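Local coordinates for Non-structural protein (Porcine reproductive and respiratory syndrome virus, PDB 3IFU) that is the zinc-binding papain-like cysteine protease Nsp1alpha of an arterivirus polyprotein, and probably suppresses interferon-beta production in the infected host cell, at residues L78-P83 with L145-K150; V138-N143 with H157-L162. All blocks are in the same frame, centred on the assembly; numbering follows the deposited sequence.

Contact 1 of 2, residues L78-P83 with L145-K150. With ZN (zinc ion), chain B.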
# COMPACT_ATOMS: atom_id res chain seq x y z
N LEU A 78 -11.33 5.45 10.64
CA LEU A 78 -11.53 4.05 10.27
C LEU A 78 -10.61 3.73 9.11
O LEU A 78 -10.28 2.57 8.84
CB LEU A 78 -12.99 3.81 9.86
CG LEU A 78 -14.02 3.60 10.98
CD1 LEU A 78 -15.40 3.50 10.39
CD2 LEU A 78 -13.68 2.34 11.74
N SER A 79 -10.20 4.79 8.42
CA SER A 79 -9.32 4.70 7.27
C SER A 79 -7.84 4.68 7.67
O SER A 79 -6.98 4.32 6.87
CB SER A 79 -9.61 5.89 6.35
OG SER A 79 -8.67 5.99 5.31
N ALA A 80 -7.53 5.04 8.91
CA ALA A 80 -6.14 5.06 9.37
C ALA A 80 -5.71 3.78 10.09
O ALA A 80 -4.52 3.55 10.31
CB ALA A 80 -5.91 6.26 10.27
N ILE A 81 -6.68 2.93 10.44
CA ILE A 81 -6.40 1.69 11.14
C ILE A 81 -5.39 0.76 10.45
O ILE A 81 -4.39 0.36 11.05
CB ILE A 81 -7.70 0.91 11.45
CG1 ILE A 81 -8.65 1.80 12.26
CG2 ILE A 81 -7.39 -0.35 12.24
CD1 ILE A 81 -9.84 1.10 12.84
N PHE A 82 -5.64 0.42 9.18
CA PHE A 82 -4.73 -0.45 8.45
C PHE A 82 -3.32 0.13 8.24
O PHE A 82 -2.33 -0.55 8.52
CB PHE A 82 -5.33 -0.84 7.09
CG PHE A 82 -4.45 -1.73 6.28
CD1 PHE A 82 -4.23 -3.05 6.66
CD2 PHE A 82 -3.75 -1.23 5.18
CE1 PHE A 82 -3.33 -3.86 5.97
CE2 PHE A 82 -2.85 -2.03 4.48
CZ PHE A 82 -2.64 -3.35 4.88
N PRO A 83 -3.20 1.36 7.71
CA PRO A 83 -1.87 1.94 7.50
C PRO A 83 -1.01 2.00 8.77
O PRO A 83 0.19 1.70 8.73
CB PRO A 83 -2.17 3.32 6.95
CG PRO A 83 -3.43 3.10 6.20
CD PRO A 83 -4.24 2.25 7.15
N LEU A 145 -7.96 18.39 10.60
CA LEU A 145 -9.25 17.83 11.01
C LEU A 145 -9.52 16.41 10.54
O LEU A 145 -10.29 15.69 11.18
CB LEU A 145 -10.39 18.72 10.52
CG LEU A 145 -10.68 19.97 11.35
CD1 LEU A 145 -11.23 21.08 10.45
CD2 LEU A 145 -11.66 19.63 12.47
N HIS A 146 -8.90 15.99 9.45
CA HIS A 146 -9.17 14.66 8.93
C HIS A 146 -7.95 13.84 8.53
O HIS A 146 -6.84 14.36 8.43
CB HIS A 146 -10.10 14.80 7.73
CG HIS A 146 -11.22 15.76 7.96
ND1 HIS A 146 -12.33 15.45 8.71
CD2 HIS A 146 -11.37 17.05 7.57
CE1 HIS A 146 -13.13 16.50 8.76
NE2 HIS A 146 -12.57 17.48 8.08
N VAL A 147 -8.18 12.55 8.32
CA VAL A 147 -7.12 11.64 7.90
C VAL A 147 -7.71 10.67 6.88
O VAL A 147 -8.93 10.51 6.78
CB VAL A 147 -6.53 10.81 9.08
CG1 VAL A 147 -5.98 11.74 10.14
CG2 VAL A 147 -7.58 9.88 9.65
N SER A 148 -6.83 10.03 6.11
CA SER A 148 -7.24 9.07 5.10
C SER A 148 -6.04 8.20 4.76
O SER A 148 -4.89 8.55 5.08
CB SER A 148 -7.73 9.78 3.84
OG SER A 148 -8.20 8.85 2.87
N ASP A 149 -6.30 7.07 4.11
CA ASP A 149 -5.22 6.17 3.73
C ASP A 149 -4.74 6.52 2.32
O ASP A 149 -3.81 5.91 1.78
CB ASP A 149 -5.69 4.71 3.82
CG ASP A 149 -6.73 4.36 2.79
OD1 ASP A 149 -7.71 5.11 2.62
OD2 ASP A 149 -6.57 3.30 2.14
N LYS A 150 -5.37 7.52 1.73
CA LYS A 150 -5.02 7.98 0.39
C LYS A 150 -5.05 9.51 0.38
O LYS A 150 -5.70 10.13 1.21
CB LYS A 150 -6.01 7.42 -0.64
CG LYS A 150 -5.77 5.96 -1.01
CD LYS A 150 -4.49 5.82 -1.84
CE LYS A 150 -4.28 4.40 -2.35
NZ LYS A 150 -4.00 3.43 -1.25
ZN ZN B . -13.02 13.37 9.07

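Contact 2 of 2, residues V138-N143 with H157-L162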
# COMPACT_ATOMS: atom_id res chain seq x y z
N VAL A 138 1.69 2.47 1.42
CA VAL A 138 0.72 2.78 2.45
C VAL A 138 1.07 4.00 3.29
O VAL A 138 2.24 4.30 3.52
CB VAL A 138 0.54 1.58 3.39
CG1 VAL A 138 0.01 0.38 2.62
CG2 VAL A 138 1.87 1.25 4.03
N GLY A 139 0.04 4.70 3.75
CA GLY A 139 0.28 5.87 4.57
C GLY A 139 -1.00 6.50 5.07
O GLY A 139 -2.11 6.11 4.69
N VAL A 140 -0.84 7.47 5.95
CA VAL A 140 -1.99 8.18 6.48
C VAL A 140 -1.81 9.62 6.04
O VAL A 140 -0.84 10.27 6.40
CB VAL A 140 -2.05 8.10 8.02
CG1 VAL A 140 -3.29 8.81 8.54
CG2 VAL A 140 -2.06 6.64 8.46
N TYR A 141 -2.74 10.10 5.23
CA TYR A 141 -2.71 11.47 4.75
C TYR A 141 -3.58 12.25 5.70
O TYR A 141 -4.57 11.72 6.19
CB TYR A 141 -3.24 11.53 3.33
CG TYR A 141 -2.30 10.85 2.37
CD1 TYR A 141 -1.40 11.58 1.61
CD2 TYR A 141 -2.25 9.45 2.30
CE1 TYR A 141 -0.46 10.95 0.79
CE2 TYR A 141 -1.32 8.81 1.48
CZ TYR A 141 -0.42 9.56 0.74
OH TYR A 141 0.52 8.94 -0.04
N ALA A 142 -3.21 13.50 5.97
CA ALA A 142 -4.00 14.27 6.92
C ALA A 142 -3.81 15.77 6.85
O ALA A 142 -2.94 16.28 6.15
CB ALA A 142 -3.68 13.79 8.33
N ASN A 143 -4.66 16.46 7.60
CA ASN A 143 -4.61 17.90 7.76
C ASN A 143 -4.99 18.11 9.22
O ASN A 143 -4.84 17.19 10.01
CB ASN A 143 -5.54 18.65 6.77
CG ASN A 143 -7.01 18.29 6.90
OD1 ASN A 143 -7.80 18.61 6.02
ND2 ASN A 143 -7.38 17.64 7.99
N HIS A 157 -0.18 16.71 5.27
CA HIS A 157 0.87 15.84 5.78
C HIS A 157 0.62 14.36 5.52
O HIS A 157 -0.52 13.92 5.39
CB HIS A 157 1.04 16.07 7.28
CG HIS A 157 1.50 17.45 7.61
ND1 HIS A 157 2.81 17.85 7.47
CD2 HIS A 157 0.81 18.55 8.00
CE1 HIS A 157 2.91 19.14 7.75
NE2 HIS A 157 1.71 19.58 8.07
N VAL A 158 1.71 13.60 5.45
CA VAL A 158 1.61 12.17 5.24
C VAL A 158 2.50 11.46 6.25
O VAL A 158 3.66 11.80 6.43
CB VAL A 158 2.04 11.78 3.81
CG1 VAL A 158 3.48 12.21 3.56
CG2 VAL A 158 1.87 10.28 3.61
N LEU A 159 1.92 10.47 6.92
CA LEU A 159 2.62 9.68 7.92
C LEU A 159 3.11 8.40 7.25
O LEU A 159 2.32 7.60 6.76
CB LEU A 159 1.66 9.33 9.06
CG LEU A 159 2.14 8.42 10.19
CD1 LEU A 159 3.23 9.12 10.98
CD2 LEU A 159 0.96 8.08 11.10
N THR A 160 4.43 8.22 7.22
CA THR A 160 4.97 7.02 6.59
C THR A 160 6.23 6.52 7.27
O THR A 160 6.95 7.28 7.92
CB THR A 160 5.26 7.26 5.10
OG1 THR A 160 5.68 6.03 4.49
CG2 THR A 160 6.36 8.30 4.93
N ASN A 161 6.50 5.24 7.10
CA ASN A 161 7.69 4.63 7.68
C ASN A 161 8.74 4.50 6.59
O ASN A 161 9.80 3.92 6.80
CB ASN A 161 7.37 3.25 8.28
CG ASN A 161 6.91 2.25 7.24
OD1 ASN A 161 6.79 1.06 7.53
ND2 ASN A 161 6.63 2.72 6.03
N LEU A 162 8.43 5.05 5.43
CA LEU A 162 9.32 5.02 4.28
C LEU A 162 10.43 6.06 4.46
O LEU A 162 10.18 7.19 4.89
CB LEU A 162 8.48 5.33 3.03
CG LEU A 162 8.70 4.65 1.68
CD1 LEU A 162 8.80 3.15 1.83
CD2 LEU A 162 7.53 5.01 0.78
O HOH W 1 4.35 4.89 2.36

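Contact 1 of 2, residues L78-P83 with L145-K150
S79 reaches across to D149 with its hydroxyl, which takes up a weak hydrogen bond from the backbone N of D149: N to OG is 2.9 Å, but the N-H points well off the line, at 124°. The hydroxyl is swung to the side opposite its own backbone N (chi1 171°), and this lays OG against the backbone of the strand, 3.4 Å from CA of S148. The carboxylate of D149 turns back over the same serine, with OD1 3.0 Å from S79 OG. Its other oxygen, OD2, accepts a hydrogen bond from the backbone N of E20, so the carboxylate is steadied from the zinc-finger part of the chain. Apolar contacts adjoin this polar centre: CG of the P83 ring meets CB of D149 at 3.7 Å, and the methyl of A80 meets CG2 of V147 at 4.0 Å. In the papain-like protease domain this is where the turn leading into helix 81-87, and P83 within it, pack against strand 147-148, the edge strand of the four-stranded antiparallel sheet within this chain, and the residue after it. Further out, V140 of the neighbouring strand touches A80, P83 and V147 alike, and F176 and A179 of the C-terminal tail lie against V147. Immediately before V147, H146 binds a zinc ion through ND1 at 2.2 Å, and CB of L145 lies over one face of its imidazole. C70, C76 and the terminal carboxylate of M180 complete the metal site, tying the strand's beginning to the chain's last residue.

Contact 2 of 2, residues V138-N143 with H157-L162
V140 and L159 form a hydrogen-bonded pair in the antiparallel sheet of the papain-like protease domain, where strands 140-142 and 157-160 are the two inner strands. Their bonds are uneven: L159 N reaches V140 O at 2.8 Å, whereas V140 N lies 3.3 Å from L159 O, meeting it in the carbonyl plane on a lone pair. A142 and H157 make the second such pair, with A142 N 2.8 Å from H157 O. Between them, at the non-hydrogen-bonded pair Y141-V158, the strands draw close, and CG2 of V158 sits over one face of the tyrosine ring, 3.8 Å from its centroid and 17° off the normal. With CG2 opposite its backbone N, V158 lies side by side with the tyrosine and points the same way, so this methyl is the branch laid on the ring. V140 and L159 meet CB to CB on the other face, which M87 and P83 of helix 81-87 and W128 help to cover. Packing is looser toward V138 and T160, where V138 meets V138 of the second subunit. One modelled water appears to bridge V138 O, at a doubtfully short distance, and T160 OG1, which donates to it and closes an ST turn by accepting from L162 N at 3.1 Å.

How the contacts relate
Contacts 1 and 2 are both buried and share one sheet: strand 147-148 of contact 1 runs antiparallel beside strand 140-142 of contact 2, with S148 O probably hydrogen-bonded to Y141 N at 2.7 Å. Contact 1, nearer the centre of the chain, joins helix to sheet edge through side chains and one weak bond; contact 2 is strand pairing inside the sheet, carried by four backbone bonds. Helix 81-87 serves both, taking part in contact 1 and covering the V140 side of the sheet in contact 2. Zinc is bound directly within 145-150, whereas the side chain of A142 is about 9 Å from the zinc ion. Both contacts also touch the second subunit.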